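Long-range contact in polyporopepsin (PDB 1WKR), which cleaves peptide bonds with broad specificity and clots milk, as an aspartic endopeptidase of the pepsin family: residues D13-T25 against T71-T83. Numbering follows the deposited sequence.
Sequences DYVVNVGVGSPAT and TEYTDTVTLGSLT. With SO4 (sulfate ion), chain D.
Gly19 and Thr78 form an antiparallel hydrogen-bonded pair. Gly19 N donates a hydrogen bond to Thr78 O at 3.0 Å, and Thr78 N returns a straighter bond to Gly19 O. Two residues further along, Gly21 N bonds Thr76 O at 2.9 Å. Val20 and Val77 make the non-hydrogen-bonded pair between them. Gly19 has no side chain on the face where Thr78 lies. Water 2 bridges the two segments, donating to Gly21 O and Thr76 O and accepting from Thr78 OG1.

Val18 can be followed outward from the backbone. Val18 CB lies 4.2 Å from Thr78 O. Val18 CG1, anti to the backbone N (chi1 -178°), meets Val77 CG1 at 3.6 Å. Val18 CG2, beside the backbone N, touches Leu79 CD2 at 3.8 Å; these two side chains run alongside each other.

Beyond the paired residues, the Asp75 carboxylate lies against Val20 and Gly21. Asp75 OD2 is 3.5 Å from Val20 CG1 and also bonds Tyr46 OH. OD1 takes Thr76 N on its anti side and Thr51 OG1 as well. With an alanine here the carboxylate is gone, which is likely to leave Thr76 N and the Tyr46 and Thr51 hydroxyls without this partner and open a gap beside Val20.

From Leu79 to Leu82 the chain reverses in a type II' beta turn, and water 1 links Asn17 O to Gly80 N. Strand 14-20 pairs with the end of strand 67-79, the first arm of the hairpin completed by strand 82-96, part of the antiparallel beta framework of the pepsin-like fold in the lobe that carries the catalytic Asp32.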
loop_
_atom_site.group_PDB
_atom_site.type_symbol
_atom_site.label_atom_id
_atom_site.label_comp_id
_atom_site.label_asym_id
_atom_site.label_seq_id
_atom_site.Cartn_x
_atom_site.Cartn_y
_atom_site.Cartn_z
ATOM N N ASP A 13 -7.714 -2.858 2.717
ATOM C CA ASP A 13 -6.903 -1.620 2.746
ATOM C C ASP A 13 -6.713 -1.226 4.180
ATOM O O ASP A 13 -7.358 -1.808 5.075
ATOM C CB ASP A 13 -7.584 -0.498 1.906
ATOM C CG ASP A 13 -8.994 -0.221 2.373
ATOM O OD1 ASP A 13 -9.209 0.137 3.498
ATOM O OD2 ASP A 13 -9.912 -0.314 1.458
ATOM N N TYR A 14 -5.830 -0.259 4.415
ATOM C CA TYR A 14 -5.724 0.435 5.702
ATOM C C TYR A 14 -6.166 1.882 5.513
ATOM O O TYR A 14 -5.928 2.479 4.450
ATOM C CB TYR A 14 -4.241 0.489 6.187
ATOM C CG TYR A 14 -3.885 -0.654 7.118
ATOM C CD1 TYR A 14 -3.508 -1.913 6.604
ATOM C CD2 TYR A 14 -3.868 -0.465 8.490
ATOM C CE1 TYR A 14 -3.163 -2.966 7.491
ATOM C CE2 TYR A 14 -3.492 -1.472 9.350
ATOM C CZ TYR A 14 -3.115 -2.710 8.842
ATOM O OH TYR A 14 -2.734 -3.717 9.695
ATOM N N VAL A 15 -6.771 2.438 6.578
ATOM C CA VAL A 15 -7.138 3.842 6.594
ATOM C C VAL A 15 -6.539 4.519 7.780
ATOM O O VAL A 15 -6.149 3.935 8.789
ATOM C CB VAL A 15 -8.664 4.029 6.662
ATOM C CG1 VAL A 15 -9.267 3.604 5.321
ATOM C CG2 VAL A 15 -9.304 3.275 7.835
ATOM N N VAL A 16 -6.427 5.856 7.667
ATOM C CA VAL A 16 -6.067 6.730 8.775
ATOM C C VAL A 16 -7.097 7.847 8.799
ATOM O O VAL A 16 -7.627 8.287 7.800
ATOM C CB VAL A 16 -4.642 7.329 8.678
ATOM C CG1 VAL A 16 -3.580 6.281 8.847
ATOM C CG2 VAL A 16 -4.451 8.041 7.335
ATOM N N ASN A 17 -7.373 8.341 10.021
ATOM C CA ASN A 17 -8.124 9.589 10.203
ATOM C C ASN A 17 -7.285 10.750 9.870
ATOM O O ASN A 17 -6.127 10.920 10.297
ATOM C CB ASN A 17 -8.589 9.704 11.711
ATOM C CG ASN A 17 -9.678 8.733 11.946
ATOM O OD1 ASN A 17 -9.727 8.295 13.213
ATOM N ND2 ASN A 17 -10.460 8.378 11.112
ATOM N N VAL A 18 -7.861 11.652 9.059
ATOM C CA VAL A 18 -7.172 12.845 8.564
ATOM C C VAL A 18 -8.096 14.032 8.786
ATOM O O VAL A 18 -9.285 14.009 8.300
ATOM C CB VAL A 18 -6.823 12.747 7.060
ATOM C CG1 VAL A 18 -6.076 13.945 6.568
ATOM C CG2 VAL A 18 -6.032 11.447 6.810
ATOM N N GLY A 19 -7.662 15.044 9.488
ATOM C CA GLY A 19 -8.475 16.278 9.588
ATOM C C GLY A 19 -8.212 17.190 8.442
ATOM O O GLY A 19 -7.070 17.342 7.967
ATOM N N VAL A 20 -9.262 17.842 7.936
ATOM C CA VAL A 20 -9.156 18.820 6.887
ATOM C C VAL A 20 -9.988 20.038 7.288
ATOM O O VAL A 20 -11.175 19.883 7.650
ATOM C CB VAL A 20 -9.615 18.273 5.541
ATOM C CG1 VAL A 20 -9.402 19.358 4.474
ATOM C CG2 VAL A 20 -8.836 16.964 5.167
ATOM N N GLY A 21 -9.344 21.175 7.240
ATOM C CA GLY A 21 -10.021 22.500 7.558
ATOM C C GLY A 21 -9.673 22.953 8.979
ATOM O O GLY A 21 -9.039 22.310 9.772
ATOM N N SER A 22 -10.256 24.109 9.222
ATOM C CA SER A 22 -10.229 24.745 10.585
ATOM C C SER A 22 -11.521 25.476 10.799
ATOM O O SER A 22 -11.744 26.549 10.180
ATOM C CB SER A 22 -9.081 25.725 10.666
ATOM O OG SER A 22 -8.996 26.266 11.958
ATOM N N PRO A 23 -12.381 24.927 11.601
ATOM C CA PRO A 23 -12.232 23.729 12.428
ATOM C C PRO A 23 -12.198 22.457 11.463
ATOM O O PRO A 23 -12.777 22.471 10.397
ATOM C CB PRO A 23 -13.492 23.687 13.277
ATOM C CG PRO A 23 -14.411 24.411 12.537
ATOM C CD PRO A 23 -13.709 25.563 11.840
ATOM N N ALA A 24 -11.513 21.464 11.961
ATOM C CA ALA A 24 -11.226 20.247 11.102
ATOM C C ALA A 24 -12.449 19.290 11.127
ATOM O O ALA A 24 -13.019 19.004 12.160
ATOM C CB ALA A 24 -9.989 19.546 11.631
ATOM N N THR A 25 -12.747 18.825 9.925
ATOM C CA THR A 25 -13.641 17.666 9.776
ATOM C C THR A 25 -12.723 16.457 9.571
ATOM O O THR A 25 -11.748 16.538 8.844
ATOM C CB THR A 25 -14.571 17.877 8.552
ATOM O OG1 THR A 25 -15.504 18.941 8.917
ATOM C CG2 THR A 25 -15.419 16.649 8.245
ATOM N N THR A 71 -11.935 18.536 -8.415
ATOM C CA THR A 71 -11.302 19.893 -8.413
ATOM C C THR A 71 -10.230 19.882 -7.301
ATOM O O THR A 71 -10.446 19.274 -6.250
ATOM C CB THR A 71 -12.376 20.920 -8.047
ATOM O OG1 THR A 71 -13.267 21.003 -9.205
ATOM C CG2 THR A 71 -11.854 22.295 -7.823
ATOM N N GLU A 72 -9.120 20.552 -7.609
ATOM C CA GLU A 72 -8.004 20.669 -6.642
ATOM C C GLU A 72 -8.181 21.880 -5.771
ATOM O O GLU A 72 -8.456 23.014 -6.312
ATOM C CB GLU A 72 -6.695 20.681 -7.379
ATOM C CG GLU A 72 -5.460 20.414 -6.528
ATOM C CD GLU A 72 -5.338 18.953 -6.113
ATOM O OE1 GLU A 72 -6.040 18.054 -6.575
ATOM O OE2 GLU A 72 -4.371 18.658 -5.264
ATOM N N TYR A 73 -7.960 21.793 -4.501
ATOM C CA TYR A 73 -7.993 22.870 -3.495
ATOM C C TYR A 73 -6.714 22.859 -2.730
ATOM O O TYR A 73 -5.984 21.873 -2.740
ATOM C CB TYR A 73 -9.145 22.628 -2.536
ATOM C CG TYR A 73 -10.525 22.775 -3.094
ATOM C CD1 TYR A 73 -11.117 21.765 -3.803
ATOM C CD2 TYR A 73 -11.231 23.995 -2.962
ATOM C CE1 TYR A 73 -12.410 21.885 -4.336
ATOM C CE2 TYR A 73 -12.542 24.127 -3.508
ATOM C CZ TYR A 73 -13.061 23.057 -4.163
ATOM O OH TYR A 73 -14.337 23.247 -4.708
ATOM N N THR A 74 -6.435 23.917 -1.939
ATOM C CA THR A 74 -5.502 23.832 -0.839
ATOM C C THR A 74 -6.261 23.918 0.457
ATOM O O THR A 74 -7.330 24.599 0.544
ATOM C CB THR A 74 -4.351 24.770 -0.929
ATOM O OG1 THR A 74 -4.880 26.139 -0.885
ATOM C CG2 THR A 74 -3.543 24.652 -2.174
ATOM N N ASP A 75 -5.773 23.305 1.505
ATOM C CA ASP A 75 -6.431 23.325 2.795
ATOM C C ASP A 75 -5.455 22.879 3.884
ATOM O O ASP A 75 -4.329 22.383 3.562
ATOM C CB ASP A 75 -7.686 22.407 2.781
ATOM C CG ASP A 75 -8.793 22.951 3.676
ATOM O OD1 ASP A 75 -8.523 23.506 4.731
ATOM O OD2 ASP A 75 -9.987 22.668 3.370
ATOM N N THR A 76 -5.815 23.048 5.124
ATOM C CA THR A 76 -4.987 22.600 6.258
ATOM C C THR A 76 -5.335 21.163 6.521
ATOM O O THR A 76 -6.502 20.805 6.753
ATOM C CB THR A 76 -5.268 23.459 7.472
ATOM O OG1 THR A 76 -4.761 24.770 7.168
ATOM C CG2 THR A 76 -4.515 22.972 8.707
ATOM N N VAL A 77 -4.317 20.305 6.540
ATOM C CA VAL A 77 -4.484 18.843 6.782
ATOM C C VAL A 77 -3.808 18.475 8.055
ATOM O O VAL A 77 -2.612 18.865 8.273
ATOM C CB VAL A 77 -3.857 18.110 5.568
ATOM C CG1 VAL A 77 -3.716 16.619 5.847
ATOM C CG2 VAL A 77 -4.743 18.366 4.332
ATOM N N THR A 78 -4.456 17.687 8.892
ATOM C CA THR A 78 -3.904 17.241 10.192
ATOM C C THR A 78 -3.795 15.746 10.210
ATOM O O THR A 78 -4.729 15.022 9.850
ATOM C CB THR A 78 -4.874 17.670 11.335
ATOM O OG1 THR A 78 -5.062 19.142 11.272
ATOM C CG2 THR A 78 -4.303 17.422 12.647
ATOM N N LEU A 79 -2.600 15.283 10.575
ATOM C CA LEU A 79 -2.265 13.867 10.676
ATOM C C LEU A 79 -1.723 13.684 12.110
ATOM O O LEU A 79 -0.593 14.044 12.421
ATOM C CB LEU A 79 -1.147 13.509 9.658
ATOM C CG LEU A 79 -1.648 13.567 8.209
ATOM C CD1 LEU A 79 -0.482 13.571 7.197
ATOM C CD2 LEU A 79 -2.530 12.345 7.963
ATOM N N GLY A 80 -2.554 13.106 12.956
ATOM C CA GLY A 80 -2.156 12.989 14.414
ATOM C C GLY A 80 -1.885 14.335 14.934
ATOM O O GLY A 80 -2.841 15.284 14.857
ATOM N N SER A 81 -0.722 14.651 15.446
ATOM C CA SER A 81 -0.285 15.939 15.972
ATOM C C SER A 81 0.410 16.791 15.035
ATOM O O SER A 81 1.023 17.866 15.346
ATOM C CB SER A 81 0.565 15.806 17.271
ATOM O OG SER A 81 1.744 15.266 16.856
ATOM N N LEU A 82 0.465 16.390 13.748
ATOM C CA LEU A 82 1.174 17.146 12.685
ATOM C C LEU A 82 0.150 17.910 11.894
ATOM O O LEU A 82 -0.942 17.396 11.552
ATOM C CB LEU A 82 1.957 16.188 11.797
ATOM C CG LEU A 82 2.929 15.246 12.557
ATOM C CD1 LEU A 82 3.622 14.394 11.494
ATOM C CD2 LEU A 82 3.998 16.024 13.344
ATOM N N THR A 83 0.502 19.124 11.518
ATOM C CA THR A 83 -0.416 19.998 10.702
ATOM C C THR A 83 0.286 20.478 9.505
ATOM O O THR A 83 1.489 20.962 9.591
ATOM C CB THR A 83 -0.880 21.159 11.557
ATOM O OG1 THR A 83 -1.589 20.605 12.731
ATOM C CG2 THR A 83 -1.843 22.026 10.858
HETATM S S SO4 D . -16.012 19.383 -10.560
HETATM O O1 SO4 D . -17.261 20.157 -9.789
HETATM O O2 SO4 D . -15.063 19.045 -9.451
HETATM O O3 SO4 D . -16.548 18.196 -11.124
HETATM O O4 SO4 D . -15.384 20.213 -11.509
HETATM O O HOH W 1 -5.202 12.229 12.404
HETATM O O HOH W 2 -7.093 20.101 9.542
#